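PDB 5ZWT: acyl carrier protein, which probably carries growing acyl chains during fatty acid biosynthesis, tethered through a phosphopantetheine arm. Local coordinates for residues Val46-Ala49 / Ile50-Phe54; Leu36-Asn39 / Ala40-Val44. The protein carries 1 engineered substitution. All blocks are in the same frame, centred on the assembly; numbering follows the deposited sequence.

Contact 1. Residues Val46-Ala49 / Ile50-Phe54; sequences VVFA and IEQEF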
loop_
_atom_site.group_PDB
_atom_site.type_symbol
_atom_site.label_atom_id
_atom_site.label_comp_id
_atom_site.label_asym_id
_atom_site.label_seq_id
_atom_site.Cartn_x
_atom_site.Cartn_y
_atom_site.Cartn_z
ATOM N N VAL A 46 7.990 12.471 -14.983
ATOM C CA VAL A 46 7.471 12.107 -13.666
ATOM C C VAL A 46 6.304 11.132 -13.810
ATOM O O VAL A 46 6.213 10.133 -13.085
ATOM C CB VAL A 46 7.076 13.383 -12.896
ATOM C CG1 VAL A 46 6.238 13.068 -11.713
ATOM C CG2 VAL A 46 8.351 14.127 -12.470
ATOM N N VAL A 47 5.386 11.419 -14.743
ATOM C CA VAL A 47 4.285 10.501 -15.037
ATOM C C VAL A 47 4.824 9.128 -15.454
ATOM O O VAL A 47 4.310 8.083 -15.029
ATOM C CB VAL A 47 3.376 11.116 -16.121
ATOM C CG1 VAL A 47 2.422 10.078 -16.689
ATOM C CG2 VAL A 47 2.599 12.296 -15.558
ATOM N N PHE A 48 5.882 9.103 -16.271
ATOM C CA PHE A 48 6.443 7.815 -16.679
ATOM C C PHE A 48 7.014 7.060 -15.479
ATOM O O PHE A 48 6.813 5.846 -15.351
ATOM C CB PHE A 48 7.509 8.019 -17.762
ATOM C CG PHE A 48 8.262 6.744 -18.151
ATOM C CD1 PHE A 48 7.682 5.801 -18.985
ATOM C CD2 PHE A 48 9.549 6.523 -17.707
ATOM C CE1 PHE A 48 8.381 4.636 -19.359
ATOM C CE2 PHE A 48 10.252 5.354 -18.058
ATOM C CZ PHE A 48 9.670 4.421 -18.885
ATOM N N ALA A 49 7.700 7.765 -14.568
ATOM C CA ALA A 49 8.219 7.101 -13.374
ATOM C C ALA A 49 7.097 6.573 -12.489
ATOM O O ALA A 49 7.262 5.543 -11.807
ATOM C CB ALA A 49 9.121 8.049 -12.591
ATOM N N ILE A 50 5.961 7.276 -12.457
ATOM C CA ILE A 50 4.780 6.763 -11.761
ATOM C C ILE A 50 4.243 5.520 -12.466
ATOM O O ILE A 50 3.820 4.554 -11.814
ATOM C CB ILE A 50 3.711 7.872 -11.651
ATOM C CG1 ILE A 50 4.187 8.969 -10.699
ATOM C CG2 ILE A 50 2.359 7.317 -11.198
ATOM C CD1 ILE A 50 3.271 10.207 -10.671
ATOM N N GLU A 51 4.288 5.500 -13.805
ATOM C CA GLU A 51 3.839 4.312 -14.528
ATOM C C GLU A 51 4.700 3.112 -14.183
ATOM O O GLU A 51 4.193 1.991 -14.065
ATOM C CB GLU A 51 3.857 4.526 -16.045
ATOM C CG GLU A 51 2.821 5.503 -16.619
ATOM C CD GLU A 51 2.865 5.516 -18.139
ATOM O OE1 GLU A 51 1.807 5.298 -18.778
ATOM O OE2 GLU A 51 3.978 5.670 -18.692
ATOM N N GLN A 52 6.010 3.332 -14.023
ATOM C CA GLN A 52 6.923 2.238 -13.723
ATOM C C GLN A 52 6.857 1.836 -12.260
ATOM O O GLN A 52 7.093 0.667 -11.929
ATOM C CB GLN A 52 8.357 2.623 -14.098
ATOM C CG GLN A 52 8.619 2.714 -15.595
ATOM C CD GLN A 52 8.334 1.398 -16.325
ATOM O OE1 GLN A 52 7.416 1.310 -17.153
ATOM N NE2 GLN A 52 9.119 0.364 -16.014
ATOM N N GLU A 53 6.559 2.780 -11.366
ATOM C CA GLU A 53 6.448 2.414 -9.964
ATOM C C GLU A 53 5.256 1.496 -9.739
ATOM O O GLU A 53 5.350 0.514 -8.995
ATOM C CB GLU A 53 6.333 3.676 -9.097
ATOM C CG GLU A 53 5.912 3.406 -7.653
ATOM C CD GLU A 53 6.956 2.602 -6.870
ATOM O OE1 GLU A 53 6.582 2.001 -5.845
ATOM O OE2 GLU A 53 8.144 2.554 -7.267
ATOM N N PHE A 54 4.148 1.753 -10.424
ATOM C CA PHE A 54 2.931 0.984 -10.216
ATOM C C PHE A 54 2.658 0.001 -11.346
ATOM O O PHE A 54 1.589 -0.616 -11.360
ATOM C CB PHE A 54 1.735 1.927 -10.026
ATOM C CG PHE A 54 1.804 2.746 -8.755
ATOM C CD1 PHE A 54 1.329 2.233 -7.547
ATOM C CD2 PHE A 54 2.369 4.011 -8.768
ATOM C CE1 PHE A 54 1.408 2.985 -6.379
ATOM C CE2 PHE A 54 2.452 4.767 -7.604
ATOM C CZ PHE A 54 1.964 4.255 -6.411
#

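Contact 2. Residues Leu36-Asn39 / Ala40-Val44; sequences LGLN and ALDVV. Engineered in segment 40-44: Ala-40 (natural residue Ser).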
loop_
_atom_site.group_PDB
_atom_site.type_symbol
_atom_site.label_atom_id
_atom_site.label_comp_id
_atom_site.label_asym_id
_atom_site.label_seq_id
_atom_site.Cartn_x
_atom_site.Cartn_y
_atom_site.Cartn_z
ATOM N N LEU A 36 6.325 22.756 -7.710
ATOM C CA LEU A 36 7.630 22.146 -7.896
ATOM C C LEU A 36 8.396 22.701 -9.088
ATOM O O LEU A 36 9.532 22.280 -9.322
ATOM C CB LEU A 36 7.484 20.630 -8.023
ATOM C CG LEU A 36 6.632 20.008 -6.924
ATOM C CD1 LEU A 36 6.501 18.490 -7.174
ATOM C CD2 LEU A 36 7.235 20.319 -5.567
ATOM N N GLY A 37 7.819 23.649 -9.825
ATOM C CA GLY A 37 8.531 24.330 -10.893
ATOM C C GLY A 37 8.905 23.484 -12.089
ATOM O O GLY A 37 9.791 23.873 -12.861
ATOM N N LEU A 38 8.239 22.354 -12.288
ATOM C CA LEU A 38 8.525 21.486 -13.419
ATOM C C LEU A 38 7.844 21.997 -14.681
ATOM O O LEU A 38 6.780 22.620 -14.624
ATOM C CB LEU A 38 8.036 20.073 -13.124
ATOM C CG LEU A 38 8.524 19.454 -11.815
ATOM C CD1 LEU A 38 7.758 18.183 -11.611
ATOM C CD2 LEU A 38 10.013 19.160 -11.877
ATOM N N ASN A 39 8.464 21.727 -15.828
ATOM C CA ASN A 39 7.819 22.015 -17.098
ATOM C C ASN A 39 7.106 20.765 -17.612
ATOM O O ASN A 39 7.139 19.694 -16.993
ATOM C CB ASN A 39 8.831 22.540 -18.120
ATOM C CG ASN A 39 9.934 21.539 -18.444
ATOM O OD1 ASN A 39 9.702 20.330 -18.530
ATOM N ND2 ASN A 39 11.147 22.050 -18.646
ATOM N N ALA A 40 6.487 20.886 -18.788
ATOM C CA ALA A 40 5.711 19.770 -19.318
ATOM C C ALA A 40 6.596 18.568 -19.632
ATOM O O ALA A 40 6.149 17.428 -19.463
ATOM C CB ALA A 40 4.919 20.202 -20.551
ATOM N N LEU A 41 7.840 18.792 -20.078
ATOM C CA LEU A 41 8.760 17.672 -20.281
ATOM C C LEU A 41 9.063 16.978 -18.963
ATOM O O LEU A 41 9.048 15.743 -18.894
ATOM C CB LEU A 41 10.070 18.121 -20.946
ATOM C CG LEU A 41 11.120 16.977 -21.049
ATOM C CD1 LEU A 41 10.615 15.722 -21.767
ATOM C CD2 LEU A 41 12.470 17.428 -21.633
ATOM N N ASP A 42 9.341 17.749 -17.900
ATOM C CA ASP A 42 9.559 17.120 -16.600
ATOM C C ASP A 42 8.341 16.307 -16.173
ATOM O O ASP A 42 8.475 15.179 -15.683
ATOM C CB ASP A 42 9.900 18.127 -15.489
ATOM C CG ASP A 42 10.989 19.113 -15.866
ATOM O OD1 ASP A 42 12.041 18.691 -16.400
ATOM O OD2 ASP A 42 10.853 20.286 -15.488
ATOM N N VAL A 43 7.140 16.866 -16.345
ATOM C CA VAL A 43 5.933 16.199 -15.845
ATOM C C VAL A 43 5.741 14.860 -16.538
ATOM O O VAL A 43 5.347 13.867 -15.911
ATOM C CB VAL A 43 4.697 17.112 -16.005
ATOM C CG1 VAL A 43 3.444 16.339 -15.658
ATOM C CG2 VAL A 43 4.817 18.335 -15.082
ATOM N N VAL A 44 5.997 14.819 -17.848
ATOM C CA VAL A 44 5.912 13.572 -18.593
ATOM C C VAL A 44 6.870 12.535 -18.017
ATOM O O VAL A 44 6.521 11.353 -17.877
ATOM C CB VAL A 44 6.201 13.843 -20.084
ATOM C CG1 VAL A 44 6.672 12.616 -20.735
ATOM C CG2 VAL A 44 4.946 14.409 -20.788
#

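Contact 1. Residues Val46-Ala49 / Ile50-Phe54
Val-46 to Ala-49 each accept, on the carbonyl oxygen, the N-H of the residue four further on, Ile-50 to Glu-53, over 2.9 to 3.0 Å from N to O. The N-H...O angles become less straight along the series, falling to 144° at Glu-53.

Among side chains, Gln-52 CG lies over one face of the Phe-48 ring, 4.1 Å from the centroid and offset toward the rim, a CH-pi contact. The Gln-52 chain bends at chi2 (-59°) and runs alongside the ring, with the amide plane 20° from the ring plane. Glu-51 instead runs out extended and crosses the Phe-48 side chain at about a right angle, OE2 coming obliquely to within 3.7 Å of Phe-48 CD1.

These turns form the C-terminal half of helix 40-53 in the helical carrier-protein fold, with one side facing the core. There Val-46 CG1 and Ile-50 CD1 approach to 4.3 Å, Val-46 reaching Phe-18 and Phe-32 and Ile-50 reaching Ala-72 and Ile-76 of helix 69-78.

The two carboxylates find partners outside the helix. Glu-51 OE1 accepts from Ile-58 N; Glu-53 OE1 forms a salt bridge with Arg-10 and a hydrogen bond with Gly-1 N of the second subunit.

Contact 2. Residues Leu36-Asn39 / Ala40-Val44
Asn-39 and Asp-42 exchange side-chain-to-backbone bonds in both directions, a capping box at the start of helix 40-53. Asn-39 OD1 accepts from Asp-42 N at 2.7 Å, with the N-H pointing nearly straight at it. In return, Asn-39 N donates to Asp-42 OD2 at 2.8 Å, equally straight at the hydrogen, but meeting the oxygen on its anti side and 33° out of the carboxylate plane.

A chi1 of 62° folds Asn-39 CG between its own backbone N and carbonyl carbon, which brings OD1 over the first turn. The amide and carboxylate planes are then only 15° apart and stacked, although the two side chains cross at about a right angle. The backbone adds the first helical bond, Val-43 N to Asn-39 O at 2.9 Å.

Beside the box, Leu-38 packs on the carbon stem of Asp-42, its CB 3.6 Å from Asp-42 CB, and on Val-43, whose CG2 is 4.1 Å from Leu-38 CB. Leu-38 also touches Val-21, while Val-43 packs on Phe-32, so the end of the long loop is tied to the helix start and the core.

Ala-40, the first residue of the helix, is an engineered replacement of the natural serine, which by family is probably the phosphopantetheine attachment point. The box therefore spans that position, from Asn-39 just before it to Asp-42 two residues after. Asp-42, whose side chain also touches Lys-20, places a carboxylate at the helix N-terminus, where its negative charge would be expected to interact favourably with the positive end of the helix dipole.

Overall arrangement
Both contacts belong to helix 40-53: contact 2 builds its N-terminal start from the preceding loop, and contact 1 forms its C-terminal half. They lie about 14 Å apart, centre to centre, yet they meet directly where Val-46 CG2 packs 4.2 Å from Leu-38 CD1. Both are partly buried, but contact 1 lies nearer the chain centre, about 7 Å against 11 Å between centres. Chemistry follows place. At the start, side chains take part in capping main-chain groups, and exposed Asn-39 and Leu-41 flank the probable attachment position; further along, main-chain bonds carry the turns and side chains pack against helices 3-16 and 69-78. Of the two, contact 1 alone reaches the second subunit.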